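Mitotic checkpoint control protein kinase BUB1 (Drosophila melanogaster, PDB 6JKK) is a mitotic checkpoint protein of the kinetochore whose kinase domain, the part described here, probably binds ATP and phosphorylates protein substrates. Local coordinates at residues T47-H52 against S126-S131; V72-H75 against K80-A83. One frame throughout, in Å; residues are numbered along the deposited sequence.

Interaction 1: T47-H52 against S126-S131; sequences THLEVH and SSVYIS
Leu49 and Val51 reach from strand 47-51 across to Val128 and Ile130 of strand 127-132, apolar side chains that meet within the curve of the twisted beta sheet of the kinase N-lobe. The two strands are not neighbours: strand 47-51 is at one edge of the sheet, paired with strand 54-64, and the CA atoms of Val51 and Ile130 are still 9.6 Å apart. Only side chains bridge that gap. Leu49 and Val128 slide past one another in opposite senses, CD2 of the leucine lying 4.0 Å from CG1 of the valine. Val51 and Ile130 instead meet tip to tip. The isoleucine is extended, with CD1 anti to CA (chi2 175°), which carries its end methyl out to the valine.

On this inner side the packing continues into neighbouring strands: Leu49 also touches Val58, Leu84 and Leu121, while Val51 and Ile130 share Tyr119. The outer side of the same strand is a different matter. His48 and Glu50 are exposed, and the CB of Glu50 points away from 126-131. Val128 brings the packed side near the probable ATP site, its side chain about 6 Å from that of Lys85, the predicted nucleotide-binding lysine. At the Val51 end, CG2, the methyl beside the backbone N, is the one that meets CD1 of Ile130, at 4.0 Å.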
loop_
_atom_site.group_PDB
_atom_site.type_symbol
_atom_site.label_atom_id
_atom_site.label_comp_id
_atom_site.label_asym_id
_atom_site.label_seq_id
_atom_site.Cartn_x
_atom_site.Cartn_y
_atom_site.Cartn_z
ATOM N N THR A 47 12.816 9.018 -23.738
ATOM C CA THR A 47 12.755 8.018 -24.792
ATOM C C THR A 47 11.318 7.586 -24.997
ATOM O O THR A 47 10.386 8.195 -24.464
ATOM C CB THR A 47 13.570 6.766 -24.430
ATOM O OG1 THR A 47 13.119 6.251 -23.170
ATOM C CG2 THR A 47 15.045 7.097 -24.341
ATOM N N HIS A 48 11.141 6.522 -25.767
ATOM C CA HIS A 48 9.822 5.951 -25.953
ATOM C C HIS A 48 9.859 4.448 -25.757
ATOM O O HIS A 48 10.911 3.814 -25.866
ATOM C CB HIS A 48 9.260 6.313 -27.328
ATOM C CG HIS A 48 9.088 7.784 -27.535
ATOM N ND1 HIS A 48 10.153 8.633 -27.755
ATOM C CD2 HIS A 48 7.981 8.562 -27.542
ATOM C CE1 HIS A 48 9.708 9.868 -27.891
ATOM N NE2 HIS A 48 8.391 9.854 -27.768
ATOM N N LEU A 49 8.696 3.887 -25.462
ATOM C CA LEU A 49 8.580 2.473 -25.165
ATOM C C LEU A 49 7.278 1.998 -25.767
ATOM O O LEU A 49 6.262 2.694 -25.691
ATOM C CB LEU A 49 8.558 2.261 -23.648
ATOM C CG LEU A 49 8.406 0.825 -23.143
ATOM C CD1 LEU A 49 9.560 -0.008 -23.639
ATOM C CD2 LEU A 49 8.342 0.778 -21.637
ATOM N N GLU A 50 7.301 0.814 -26.363
ATOM C CA GLU A 50 6.085 0.249 -26.922
ATOM C C GLU A 50 5.695 -1.060 -26.245
ATOM O O GLU A 50 6.543 -1.907 -25.964
ATOM C CB GLU A 50 6.235 0.029 -28.429
ATOM C CG GLU A 50 6.363 1.307 -29.237
ATOM C CD GLU A 50 6.205 1.069 -30.729
ATOM O OE1 GLU A 50 5.081 1.249 -31.241
ATOM O OE2 GLU A 50 7.202 0.700 -31.385
ATOM N N VAL A 51 4.403 -1.213 -25.974
ATOM C CA VAL A 51 3.855 -2.509 -25.611
ATOM C C VAL A 51 2.788 -2.803 -26.651
ATOM O O VAL A 51 1.710 -2.195 -26.631
ATOM C CB VAL A 51 3.236 -2.522 -24.205
ATOM C CG1 VAL A 51 2.743 -3.918 -23.864
ATOM C CG2 VAL A 51 4.258 -2.061 -23.167
ATOM N N HIS A 52 3.102 -3.713 -27.570
ATOM C CA HIS A 52 2.218 -4.013 -28.696
ATOM C C HIS A 52 1.964 -2.767 -29.551
ATOM O O HIS A 52 2.892 -2.216 -30.135
ATOM C CB HIS A 52 0.901 -4.622 -28.207
ATOM C CG HIS A 52 1.050 -5.994 -27.629
ATOM N ND1 HIS A 52 1.727 -7.005 -28.279
ATOM C CD2 HIS A 52 0.603 -6.526 -26.466
ATOM C CE1 HIS A 52 1.691 -8.100 -27.541
ATOM N NE2 HIS A 52 1.013 -7.838 -26.437
ATOM N N SER A 126 14.089 -8.939 -17.454
ATOM C CA SER A 126 13.420 -7.953 -16.622
ATOM C C SER A 126 12.000 -7.737 -17.091
ATOM O O SER A 126 11.628 -8.119 -18.210
ATOM C CB SER A 126 14.163 -6.617 -16.662
ATOM O OG SER A 126 14.325 -6.165 -17.995
ATOM N N SER A 127 11.206 -7.131 -16.215
ATOM C CA SER A 127 9.831 -6.775 -16.518
ATOM C C SER A 127 9.707 -5.259 -16.451
ATOM O O SER A 127 10.490 -4.592 -15.763
ATOM C CB SER A 127 8.880 -7.409 -15.498
ATOM O OG SER A 127 9.310 -7.163 -14.163
ATOM N N VAL A 128 8.741 -4.719 -17.186
ATOM C CA VAL A 128 8.327 -3.334 -17.004
ATOM C C VAL A 128 6.818 -3.344 -16.861
ATOM O O VAL A 128 6.115 -3.809 -17.757
ATOM C CB VAL A 128 8.723 -2.427 -18.187
ATOM C CG1 VAL A 128 8.061 -1.068 -18.044
ATOM C CG2 VAL A 128 10.248 -2.259 -18.266
ATOM N N TYR A 129 6.329 -2.867 -15.718
ATOM C CA TYR A 129 4.896 -2.764 -15.468
ATOM C C TYR A 129 4.459 -1.300 -15.501
ATOM O O TYR A 129 5.065 -0.433 -14.860
ATOM C CB TYR A 129 4.537 -3.413 -14.122
ATOM C CG TYR A 129 4.815 -4.903 -14.099
ATOM C CD1 TYR A 129 4.376 -5.723 -15.135
ATOM C CD2 TYR A 129 5.532 -5.482 -13.060
ATOM C CE1 TYR A 129 4.635 -7.080 -15.126
ATOM C CE2 TYR A 129 5.800 -6.836 -13.045
ATOM C CZ TYR A 129 5.351 -7.628 -14.082
ATOM O OH TYR A 129 5.617 -8.978 -14.063
ATOM N N ILE A 130 3.401 -1.035 -16.257
ATOM C CA ILE A 130 2.893 0.315 -16.439
ATOM C C ILE A 130 1.572 0.488 -15.687
ATOM O O ILE A 130 0.606 -0.242 -15.939
ATOM C CB ILE A 130 2.685 0.603 -17.935
ATOM C CG1 ILE A 130 4.029 0.488 -18.666
ATOM C CG2 ILE A 130 2.080 1.983 -18.131
ATOM C CD1 ILE A 130 3.961 0.631 -20.188
ATOM N N SER A 131 1.538 1.446 -14.762
ATOM C CA SER A 131 0.333 1.723 -13.966
ATOM C C SER A 131 0.071 3.231 -13.897
ATOM O O SER A 131 0.868 4.018 -14.387
ATOM C CB SER A 131 0.471 1.141 -12.556
ATOM O OG SER A 131 1.627 1.652 -11.906
#

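Interaction 2: V72-H75 against K80-A83; sequences VGKH and KKVA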
loop_
_atom_site.group_PDB
_atom_site.type_symbol
_atom_site.label_atom_id
_atom_site.label_comp_id
_atom_site.label_asym_id
_atom_site.label_seq_id
_atom_site.Cartn_x
_atom_site.Cartn_y
_atom_site.Cartn_z
ATOM N N VAL A 72 8.409 8.182 -14.679
ATOM C CA VAL A 72 7.103 8.737 -15.024
ATOM C C VAL A 72 7.090 8.967 -16.531
ATOM O O VAL A 72 8.107 9.351 -17.118
ATOM C CB VAL A 72 6.785 10.038 -14.236
ATOM C CG1 VAL A 72 7.907 11.048 -14.378
ATOM C CG2 VAL A 72 5.455 10.638 -14.683
ATOM N N GLY A 73 5.955 8.687 -17.168
ATOM C CA GLY A 73 5.828 8.891 -18.597
ATOM C C GLY A 73 4.395 9.190 -18.984
ATOM O O GLY A 73 3.617 9.701 -18.171
ATOM N N LYS A 74 4.038 8.880 -20.225
ATOM C CA LYS A 74 2.672 9.114 -20.670
ATOM C C LYS A 74 2.265 8.197 -21.808
ATOM O O LYS A 74 3.018 8.006 -22.763
ATOM C CB LYS A 74 2.486 10.576 -21.093
ATOM C CG LYS A 74 1.081 10.905 -21.594
ATOM C CD LYS A 74 0.932 12.391 -21.894
ATOM C CE LYS A 74 1.157 13.229 -20.649
ATOM N NZ LYS A 74 1.117 14.694 -20.945
ATOM N N HIS A 75 1.072 7.624 -21.684
ATOM C CA HIS A 75 0.432 6.905 -22.779
ATOM C C HIS A 75 -0.082 7.947 -23.773
ATOM O O HIS A 75 -1.046 8.662 -23.490
ATOM C CB HIS A 75 -0.720 6.053 -22.238
ATOM C CG HIS A 75 -1.376 5.182 -23.268
ATOM N ND1 HIS A 75 -2.740 5.151 -23.451
ATOM C CD2 HIS A 75 -0.855 4.303 -24.156
ATOM C CE1 HIS A 75 -3.035 4.295 -24.416
ATOM N NE2 HIS A 75 -1.909 3.769 -24.860
ATOM N N LYS A 80 -2.833 9.766 -20.709
ATOM C CA LYS A 80 -2.757 9.259 -19.349
ATOM C C LYS A 80 -1.315 9.202 -18.855
ATOM O O LYS A 80 -0.471 8.535 -19.456
ATOM C CB LYS A 80 -3.366 7.860 -19.281
ATOM C CG LYS A 80 -4.660 7.776 -18.487
ATOM C CD LYS A 80 -5.879 8.001 -19.369
ATOM C CE LYS A 80 -7.175 7.838 -18.582
ATOM N NZ LYS A 80 -8.174 7.031 -19.337
ATOM N N LYS A 81 -1.043 9.901 -17.756
ATOM C CA LYS A 81 0.271 9.864 -17.125
ATOM C C LYS A 81 0.471 8.524 -16.439
ATOM O O LYS A 81 -0.370 8.096 -15.643
ATOM C CB LYS A 81 0.405 10.976 -16.089
ATOM C CG LYS A 81 0.936 12.291 -16.625
ATOM C CD LYS A 81 1.510 13.109 -15.481
ATOM C CE LYS A 81 1.606 14.578 -15.836
ATOM N NZ LYS A 81 2.158 15.378 -14.704
ATOM N N VAL A 82 1.588 7.868 -16.734
ATOM C CA VAL A 82 1.824 6.530 -16.210
ATOM C C VAL A 82 3.125 6.438 -15.411
ATOM O O VAL A 82 4.037 7.256 -15.580
ATOM C CB VAL A 82 1.819 5.478 -17.354
ATOM C CG1 VAL A 82 0.465 5.445 -18.051
ATOM C CG2 VAL A 82 2.917 5.773 -18.365
ATOM N N ALA A 83 3.194 5.453 -14.522
ATOM C CA ALA A 83 4.450 5.094 -13.880
ATOM C C ALA A 83 4.956 3.852 -14.578
ATOM O O ALA A 83 4.184 2.918 -14.819
ATOM C CB ALA A 83 4.239 4.802 -12.410
#
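Gly73 and Val82 exchange a pair of backbone hydrogen bonds, and the two are not alike. Gly73 N donates to Val82 O at 2.9 Å. In return, Val82 N reaches Gly73 O at 3.1 Å from well above the plane of that carbonyl, 60° out of it. A third bond runs from His75 N to Lys80 O, again 2.9 Å. Weaker CA-H...O contacts fill in between: Val72 CA lies 3.5 Å from Val82 O, so that carbonyl receives both a N-H and a C-H, and Lys74 CA makes the same kind of approach to Lys80 O.

This is the antiparallel hairpin of strands 68-75 and 80-87 in the kinase N-lobe, the second of which runs on to the predicted ATP-binding Lys85.

Among van der Waals contacts, Val82 sets CG2 between its own backbone N and carbonyl carbon (chi1 -62° puts CG1 beside N), and this methyl lies against the glycine backbone, 3.8 Å from Gly73 C. On the other face of the hairpin, Lys74 and Lys81 cross obliquely, CE of Lys74 meeting CG of Lys81 at 4.1 Å.

Of the polar ends, the two ammonium groups stay apart, NZ to NZ 6.4 Å; Lys81 makes a salt bridge to Asp135. The His75 ring leads away from 80-83, and there NE2 hydrogen-bonds Glu54 while the ring meets that of Phe56.

Both contacts belong to one mixed sheet of the kinase N-lobe, their centres 10 Å apart. Along the sequence, 47-52 comes first, then both strands of interaction 2, then 126-131, so the hairpin lies wholly between the two halves of interaction 1. Interaction 2 pairs adjacent strands through their backbones; interaction 1 joins strands separated by three others in the sheet order. They meet where strands 127-132 and 80-87 run side by side: Ser131 O probably accepts a hydrogen bond from Ala83 N at 2.7 Å, and Ile130 CG2 packs on Val82 CB at 3.6 Å. The apolar layer thus joins the hairpin, whose second strand carries the predicted ATP-binding lysine, to the N-lobe's edge strand.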